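Local coordinates for Glyoxalase/bleomycin resistance protein/dioxygenase (Nostoc punctiforme PCC 73102, PDB 3KOL) that binds a divalent metal ion, cobalt in this crystal, at a site shared between two subunits and probably acts as a glyoxalase- or dioxygenase-type enzyme, at residues H44-D49 and N66-D71; K19-A24 and G72-L77; Q107-A112 and R134-Y139. One frame throughout, in Å; residues are numbered along the deposited sequence.

How the contacts relate
Contacts 1 and 2 belong to one four-stranded mixed sheet and touch each other, since strands 64-68 and 74-79 are neighbours in it; along the chain, 44-49 with 66-71 is nested inside the loop closed by 19-24 with 72-77. Contact 2 is buried, parallel and carries a histidine of the cobalt site between subunits. Contact 1 lies at the partly buried antiparallel edge, where water and a second cobalt meet one of the sheet's two outermost strands. Contact 3, later in the chain, its centre about 21 Å from that of contact 2, packs a helix on the other sheet; also buried, it replaces backbone ladder bonds with an aromatic ring and a salt bridge to an exposed aspartate.

Contact 1 (H44-D49 and N66-D71). With CO (cobalt (II) ion), chain B.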
# COMPACT_ATOMS: atom_id res chain seq x y z
N HIS A 44 -0.62 -14.07 7.83
CA HIS A 44 0.42 -14.77 8.58
C HIS A 44 1.47 -13.80 9.09
O HIS A 44 1.93 -12.92 8.36
CB HIS A 44 1.08 -15.84 7.70
CG HIS A 44 1.89 -16.83 8.48
ND1 HIS A 44 1.33 -17.64 9.45
CD2 HIS A 44 3.21 -17.12 8.46
CE1 HIS A 44 2.28 -18.39 9.99
NE2 HIS A 44 3.43 -18.09 9.41
N GLU A 45 1.87 -13.97 10.34
CA GLU A 45 2.85 -13.09 10.95
C GLU A 45 4.27 -13.63 10.83
O GLU A 45 4.48 -14.84 10.87
CB GLU A 45 2.49 -12.88 12.42
CG GLU A 45 3.46 -12.02 13.21
CD GLU A 45 2.91 -11.68 14.58
OE1 GLU A 45 2.33 -12.57 15.23
OE2 GLU A 45 3.07 -10.51 15.00
N LEU A 46 5.24 -12.74 10.66
CA LEU A 46 6.64 -13.15 10.59
C LEU A 46 7.19 -13.14 12.01
O LEU A 46 6.91 -12.23 12.78
CB LEU A 46 7.46 -12.18 9.73
CG LEU A 46 7.08 -12.01 8.26
CD1 LEU A 46 8.02 -11.02 7.60
CD2 LEU A 46 7.16 -13.36 7.57
N THR A 47 7.95 -14.17 12.36
CA THR A 47 8.52 -14.22 13.70
C THR A 47 9.82 -13.42 13.72
O THR A 47 10.40 -13.15 12.67
CB THR A 47 8.79 -15.67 14.14
OG1 THR A 47 9.46 -16.38 13.09
CG2 THR A 47 7.46 -16.37 14.45
N ASP A 48 10.27 -13.04 14.91
CA ASP A 48 11.48 -12.23 15.06
C ASP A 48 12.71 -12.76 14.32
O ASP A 48 13.57 -11.97 13.91
CB ASP A 48 11.81 -12.05 16.54
CG ASP A 48 11.97 -13.36 17.27
OD1 ASP A 48 10.97 -14.10 17.40
OD2 ASP A 48 13.10 -13.65 17.72
N ASP A 49 12.80 -14.07 14.16
CA ASP A 49 13.95 -14.66 13.48
C ASP A 49 13.80 -14.65 11.96
O ASP A 49 14.74 -14.98 11.24
CB ASP A 49 14.16 -16.10 13.94
CG ASP A 49 12.93 -16.96 13.72
OD1 ASP A 49 11.87 -16.62 14.28
OD2 ASP A 49 13.03 -17.97 12.99
N ASN A 66 5.24 -7.60 11.50
CA ASN A 66 5.27 -7.86 10.07
C ASN A 66 4.31 -9.00 9.73
O ASN A 66 4.38 -10.06 10.34
CB ASN A 66 6.68 -8.26 9.62
CG ASN A 66 7.63 -7.08 9.47
OD1 ASN A 66 7.54 -6.09 10.19
ND2 ASN A 66 8.56 -7.20 8.53
N PHE A 67 3.43 -8.76 8.77
CA PHE A 67 2.47 -9.77 8.32
C PHE A 67 2.72 -9.93 6.84
O PHE A 67 3.23 -9.02 6.19
CB PHE A 67 1.04 -9.31 8.58
CG PHE A 67 0.68 -9.28 10.04
CD1 PHE A 67 0.26 -10.43 10.69
CD2 PHE A 67 0.82 -8.10 10.77
CE1 PHE A 67 -0.00 -10.41 12.06
CE2 PHE A 67 0.56 -8.07 12.13
CZ PHE A 67 0.14 -9.23 12.78
N ILE A 68 2.37 -11.09 6.29
CA ILE A 68 2.58 -11.34 4.87
C ILE A 68 1.42 -12.05 4.20
O ILE A 68 0.66 -12.77 4.84
CB ILE A 68 3.81 -12.21 4.64
CG1 ILE A 68 3.59 -13.58 5.29
CG2 ILE A 68 5.04 -11.55 5.20
CD1 ILE A 68 4.48 -14.67 4.76
N THR A 69 1.28 -11.83 2.90
CA THR A 69 0.26 -12.53 2.13
C THR A 69 1.03 -13.75 1.62
O THR A 69 2.26 -13.75 1.59
CB THR A 69 -0.27 -11.67 0.96
OG1 THR A 69 0.83 -11.09 0.25
CG2 THR A 69 -1.17 -10.55 1.48
N PRO A 70 0.32 -14.81 1.23
CA PRO A 70 1.04 -16.00 0.75
C PRO A 70 1.98 -15.79 -0.44
O PRO A 70 2.88 -16.60 -0.65
CB PRO A 70 -0.09 -17.00 0.46
CG PRO A 70 -1.25 -16.13 0.15
CD PRO A 70 -1.14 -15.03 1.17
N ASP A 71 1.78 -14.72 -1.20
CA ASP A 71 2.66 -14.46 -2.34
C ASP A 71 3.90 -13.64 -1.92
O ASP A 71 4.70 -13.24 -2.76
CB ASP A 71 1.89 -13.75 -3.46
CG ASP A 71 1.42 -12.37 -3.06
OD1 ASP A 71 1.43 -12.07 -1.86
OD2 ASP A 71 1.03 -11.60 -3.96
CO CO B . 5.32 -18.71 9.99
O HOH W 1 -1.00 -14.82 5.13
O HOH W 2 6.44 -9.48 12.97
O HOH W 3 4.81 -20.67 10.09
O HOH W 4 7.28 -19.35 10.38
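Two backbone hydrogen bonds join His44-Leu46 to Asn66-Ile68 as an antiparallel ladder: Ile68 N gives to His44 O at 2.8 Å, and Leu46 N gives to Asn66 O, also at 2.8 Å and almost straight (173° at the hydrogen). Water extends the ladder at both ends, one molecule linking His44 N to Ile68 O, the other Leu46 O to Asn66 N. Apolar contacts divide between the two faces. On one, Glu45 CB meets Phe67 CE1 at 3.5 Å; CG anti to the backbone N (chi1 177°) and an extended chain carry the carboxylate along the ring, their planes 14° apart, and its far end is held in a salt bridge by Arg34. On the other, Leu46 crosses Ile68 at about a right angle, CD2 to CG2 3.7 Å, while Leu46 CD1 rests on Asn66 CB. Metal binding uses the exposed ring of His44, whose NE2 binds a cobalt ion at 2.1 Å; two waters also bind this ion, which is distinct from the one bound by His99 and Glu147. The short strand 44-45 thus forms one edge of the four-stranded mixed sheet in a βαβββ module, the building unit of the vicinal oxygen chelate fold.

Contact 2 (K19-A24 and G72-L77). With CO (cobalt (II) ion), chain C.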
# COMPACT_ATOMS: atom_id res chain seq x y z
N LYS A 19 8.44 -5.30 -7.94
CA LYS A 19 7.27 -5.64 -7.14
C LYS A 19 7.12 -4.68 -5.97
O LYS A 19 7.99 -3.85 -5.72
CB LYS A 19 7.42 -7.06 -6.59
CG LYS A 19 8.54 -7.20 -5.56
CD LYS A 19 8.70 -8.63 -5.07
CE LYS A 19 9.71 -8.70 -3.93
NZ LYS A 19 9.91 -10.08 -3.42
N VAL A 20 5.98 -4.80 -5.29
CA VAL A 20 5.73 -4.00 -4.10
C VAL A 20 6.30 -4.90 -3.02
O VAL A 20 5.81 -6.02 -2.83
CB VAL A 20 4.22 -3.80 -3.85
CG1 VAL A 20 4.00 -3.28 -2.42
CG2 VAL A 20 3.64 -2.81 -4.86
N HIS A 21 7.34 -4.44 -2.35
CA HIS A 21 7.99 -5.23 -1.31
C HIS A 21 7.19 -5.19 -0.01
O HIS A 21 7.00 -6.22 0.64
CB HIS A 21 9.42 -4.74 -1.10
CG HIS A 21 10.22 -5.58 -0.16
ND1 HIS A 21 10.13 -5.45 1.21
CD2 HIS A 21 11.10 -6.59 -0.39
CE1 HIS A 21 10.93 -6.34 1.79
NE2 HIS A 21 11.52 -7.04 0.84
N HIS A 22 6.73 -4.00 0.37
CA HIS A 22 5.92 -3.85 1.57
C HIS A 22 5.19 -2.52 1.62
O HIS A 22 5.56 -1.57 0.94
CB HIS A 22 6.78 -4.02 2.85
CG HIS A 22 7.86 -2.99 3.02
ND1 HIS A 22 9.14 -3.17 2.53
CD2 HIS A 22 7.87 -1.81 3.68
CE1 HIS A 22 9.89 -2.15 2.90
NE2 HIS A 22 9.15 -1.31 3.59
N ILE A 23 4.10 -2.49 2.39
CA ILE A 23 3.36 -1.26 2.61
C ILE A 23 3.41 -1.11 4.12
O ILE A 23 3.14 -2.06 4.85
CB ILE A 23 1.89 -1.35 2.14
CG1 ILE A 23 1.16 -0.05 2.49
CG2 ILE A 23 1.20 -2.54 2.78
CD1 ILE A 23 -0.22 0.06 1.92
N ALA A 24 3.80 0.06 4.59
CA ALA A 24 3.92 0.29 6.02
C ALA A 24 2.81 1.19 6.54
O ALA A 24 2.42 2.16 5.89
CB ALA A 24 5.28 0.91 6.34
N GLY A 72 4.03 -13.39 -0.62
CA GLY A 72 5.20 -12.67 -0.13
C GLY A 72 5.14 -11.18 0.19
O GLY A 72 6.07 -10.66 0.80
N THR A 73 4.08 -10.49 -0.21
CA THR A 73 3.97 -9.06 0.08
C THR A 73 3.87 -8.86 1.59
O THR A 73 3.11 -9.54 2.28
CB THR A 73 2.74 -8.43 -0.59
OG1 THR A 73 2.77 -8.70 -1.99
CG2 THR A 73 2.74 -6.92 -0.39
N ILE A 74 4.63 -7.89 2.09
CA ILE A 74 4.66 -7.62 3.52
C ILE A 74 3.88 -6.39 3.95
O ILE A 74 3.87 -5.36 3.26
CB ILE A 74 6.11 -7.43 4.02
CG1 ILE A 74 6.91 -8.71 3.75
CG2 ILE A 74 6.12 -7.11 5.52
CD1 ILE A 74 8.42 -8.56 3.95
N LEU A 75 3.21 -6.50 5.09
CA LEU A 75 2.47 -5.40 5.68
C LEU A 75 3.22 -5.12 6.98
O LEU A 75 3.24 -5.96 7.88
CB LEU A 75 1.02 -5.80 6.00
CG LEU A 75 0.20 -4.76 6.77
CD1 LEU A 75 0.01 -3.52 5.90
CD2 LEU A 75 -1.16 -5.34 7.16
N ASP A 76 3.86 -3.96 7.06
CA ASP A 76 4.60 -3.58 8.26
C ASP A 76 3.73 -2.69 9.13
O ASP A 76 3.11 -1.75 8.63
CB ASP A 76 5.88 -2.79 7.94
CG ASP A 76 6.94 -3.63 7.28
OD1 ASP A 76 7.03 -4.84 7.57
OD2 ASP A 76 7.72 -3.05 6.48
N LEU A 77 3.69 -2.99 10.42
CA LEU A 77 2.93 -2.18 11.35
C LEU A 77 3.95 -1.55 12.30
O LEU A 77 4.73 -2.26 12.92
CB LEU A 77 1.93 -3.03 12.14
CG LEU A 77 0.91 -3.82 11.32
CD1 LEU A 77 -0.00 -4.57 12.27
CD2 LEU A 77 0.10 -2.88 10.43
CO CO C . 10.15 0.35 4.66
O HOH W 5 4.83 -8.44 -3.34
O HOH W 6 7.82 -8.63 -0.17
O HOH W 7 9.73 -0.50 6.65
O HOH W 8 12.04 -0.80 4.84
O HOH W 9 11.27 1.51 5.90
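His22 and Ile74 pair side by side in a parallel ladder that continues through Ile23 with Leu75 and Ala24 with Asp76. Its backbone bonds run from Ile74 N to His21 O, from Ile23 N to Ile74 O at 3.0 Å and from Asp76 N to Ile23 O. Packing is tightest on the face of Ile23 and Leu75: the two side chains lie side by side, and Ile23 CG2 presses on Leu75 CD1 at 3.5 Å, closer than usual for two carbons. The other face mixes apolar contacts, such as His22 CB on Ile74 CB, with polar ones. A chi1 of 63° puts CG of His22 between its backbone N and carbonyl carbon, with NE2 2.2 Å from a cobalt ion. Asp76 OD2 approaches the ring obliquely, 3.1 Å from His22 CD2, and accepts a long bond from a water on the metal. At the ring's other nitrogen, His22 ND1 donates to His21 ND1 at 2.8 Å, nearly straight (172°) and in the His22 ring plane, which helps fix the ring's rotation. His99 and Glu147 of the second subunit complete the cobalt site with three waters. The looser end is at Gly72 and Thr73, ahead of strand 74-79, where waters link the two segments: one molecule bridges Val20 O and Thr73 OG1, another gives to both His21 O and Gly72 O. Beside it, on the strand's first residue, Ile74 CD1 meets the His21 ring only lightly, 4.0 Å from CE1. Strand 74-79 lies between strands 17-27 and 64-68, Leu75 and Leu77 reach Tyr37 of helix 30-40, and residues of 19-24 pair antiparallel with a strand of the second subunit, so the sheet runs on across the interface.

Contact 3 (Q107-A112 and R134-Y139); sequences QLFDRA and RGVYFY
Phe109 and Arg134 join helix 109-118 to strand 134-139, a helix-on-sheet packing within the second four-stranded mixed sheet module of this vicinal oxygen chelate fold. The Phe109 ring, brought toward the strand by CG lying anti to the backbone N, receives Arg134 CB over its face in a CH-pi contact, 3.8 Å from the ring centroid and 9° off the normal. Arg134 then bends at its third torsion (71°), which carries the guanidinium out past the CD2 edge of the ring. The two planes stand 48° apart, and Phe109 CD2 comes up under the guanidinium face, 3.4 Å from Arg134 CZ. The far end of the ring reaches the strand: Phe109 CZ is 3.6 Å from the backbone Gly135 N and 4.1 Å from the side-chain Val136 CB. The Asp110 and Arg134 side chains cross at about a right angle, in a salt bridge at the exposed side; Arg134 NE is hydrogen-bonded to Thr129 OG1, so the group is gripped from two neighbours. The stronger salt-bridge hydrogen bond joins Arg134 NH2 to Asp110 OD1 at 2.9 Å, on the syn side of the carboxylate; NH1 adds a weak bond to the same oxygen at 3.1 Å.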
# COMPACT_ATOMS: atom_id res chain seq x y z
N GLN A 107 -14.89 -17.83 -4.06
CA GLN A 107 -15.68 -18.73 -3.24
C GLN A 107 -15.57 -18.48 -1.73
O GLN A 107 -16.27 -19.11 -0.94
CB GLN A 107 -15.32 -20.19 -3.55
CG GLN A 107 -15.59 -20.56 -5.00
CD GLN A 107 -17.01 -20.22 -5.43
OE1 GLN A 107 -17.23 -19.78 -6.56
NE2 GLN A 107 -17.97 -20.44 -4.54
N LEU A 108 -14.69 -17.56 -1.35
CA LEU A 108 -14.50 -17.22 0.06
C LEU A 108 -14.92 -15.79 0.36
O LEU A 108 -14.81 -15.34 1.50
CB LEU A 108 -13.04 -17.42 0.47
CG LEU A 108 -12.51 -18.85 0.51
CD1 LEU A 108 -11.06 -18.86 0.96
CD2 LEU A 108 -13.36 -19.68 1.47
N PHE A 109 -15.40 -15.07 -0.64
CA PHE A 109 -15.81 -13.68 -0.43
C PHE A 109 -16.93 -13.56 0.60
O PHE A 109 -16.87 -12.72 1.50
CB PHE A 109 -16.28 -13.04 -1.74
CG PHE A 109 -16.69 -11.60 -1.59
CD1 PHE A 109 -15.73 -10.60 -1.55
CD2 PHE A 109 -18.03 -11.26 -1.46
CE1 PHE A 109 -16.10 -9.26 -1.36
CE2 PHE A 109 -18.41 -9.93 -1.27
CZ PHE A 109 -17.44 -8.93 -1.22
N ASP A 110 -17.95 -14.40 0.47
CA ASP A 110 -19.06 -14.36 1.41
C ASP A 110 -18.58 -14.62 2.84
O ASP A 110 -19.01 -13.94 3.78
CB ASP A 110 -20.13 -15.39 1.00
CG ASP A 110 -20.75 -15.07 -0.35
OD1 ASP A 110 -21.15 -13.91 -0.56
OD2 ASP A 110 -20.84 -15.98 -1.20
N ARG A 111 -17.68 -15.58 3.01
CA ARG A 111 -17.15 -15.88 4.33
C ARG A 111 -16.47 -14.65 4.92
O ARG A 111 -16.62 -14.36 6.10
CB ARG A 111 -16.15 -17.04 4.27
CG ARG A 111 -15.38 -17.28 5.57
CD ARG A 111 -16.31 -17.33 6.77
NE ARG A 111 -17.25 -18.44 6.70
CZ ARG A 111 -16.96 -19.69 7.08
NH1 ARG A 111 -15.76 -19.98 7.57
NH2 ARG A 111 -17.88 -20.64 6.97
N ALA A 112 -15.74 -13.91 4.08
CA ALA A 112 -15.06 -12.70 4.53
C ALA A 112 -16.06 -11.68 5.04
O ALA A 112 -15.86 -11.06 6.09
CB ALA A 112 -14.23 -12.10 3.39
N ARG A 134 -16.54 -8.55 -6.93
CA ARG A 134 -17.25 -8.19 -5.70
C ARG A 134 -16.30 -7.48 -4.75
O ARG A 134 -15.09 -7.72 -4.79
CB ARG A 134 -17.81 -9.46 -5.04
CG ARG A 134 -18.59 -10.35 -5.99
CD ARG A 134 -19.07 -11.61 -5.30
NE ARG A 134 -20.13 -11.35 -4.33
CZ ARG A 134 -20.57 -12.25 -3.45
NH1 ARG A 134 -20.03 -13.46 -3.43
NH2 ARG A 134 -21.54 -11.94 -2.61
N GLY A 135 -16.84 -6.61 -3.90
CA GLY A 135 -15.99 -5.90 -2.97
C GLY A 135 -16.69 -5.40 -1.73
O GLY A 135 -17.90 -5.17 -1.72
N VAL A 136 -15.92 -5.25 -0.66
CA VAL A 136 -16.44 -4.75 0.60
C VAL A 136 -15.33 -3.90 1.22
O VAL A 136 -14.16 -4.28 1.18
CB VAL A 136 -16.85 -5.90 1.55
CG1 VAL A 136 -15.63 -6.74 1.92
CG2 VAL A 136 -17.52 -5.34 2.80
N TYR A 137 -15.71 -2.75 1.77
CA TYR A 137 -14.75 -1.82 2.37
C TYR A 137 -15.04 -1.59 3.84
O TYR A 137 -16.20 -1.50 4.26
CB TYR A 137 -14.82 -0.46 1.65
CG TYR A 137 -14.63 -0.54 0.16
CD1 TYR A 137 -13.42 -0.16 -0.43
CD2 TYR A 137 -15.66 -0.99 -0.66
CE1 TYR A 137 -13.25 -0.23 -1.81
CE2 TYR A 137 -15.49 -1.06 -2.04
CZ TYR A 137 -14.29 -0.68 -2.61
OH TYR A 137 -14.14 -0.73 -3.97
N PHE A 138 -13.98 -1.48 4.63
CA PHE A 138 -14.09 -1.26 6.06
C PHE A 138 -12.81 -0.62 6.57
O PHE A 138 -11.75 -0.77 5.96
CB PHE A 138 -14.37 -2.59 6.77
CG PHE A 138 -13.43 -3.70 6.35
CD1 PHE A 138 -12.31 -4.00 7.12
CD2 PHE A 138 -13.66 -4.41 5.18
CE1 PHE A 138 -11.43 -5.01 6.73
CE2 PHE A 138 -12.79 -5.42 4.78
CZ PHE A 138 -11.67 -5.72 5.56
N TYR A 139 -12.90 0.08 7.69
CA TYR A 139 -11.75 0.75 8.28
C TYR A 139 -11.03 -0.12 9.31
O TYR A 139 -11.67 -0.92 10.00
CB TYR A 139 -12.20 2.05 8.96
CG TYR A 139 -12.81 3.05 8.02
CD1 TYR A 139 -12.04 3.67 7.04
CD2 TYR A 139 -14.17 3.37 8.09
CE1 TYR A 139 -12.60 4.58 6.16
CE2 TYR A 139 -14.74 4.28 7.21
CZ TYR A 139 -13.94 4.89 6.25
OH TYR A 139 -14.48 5.79 5.36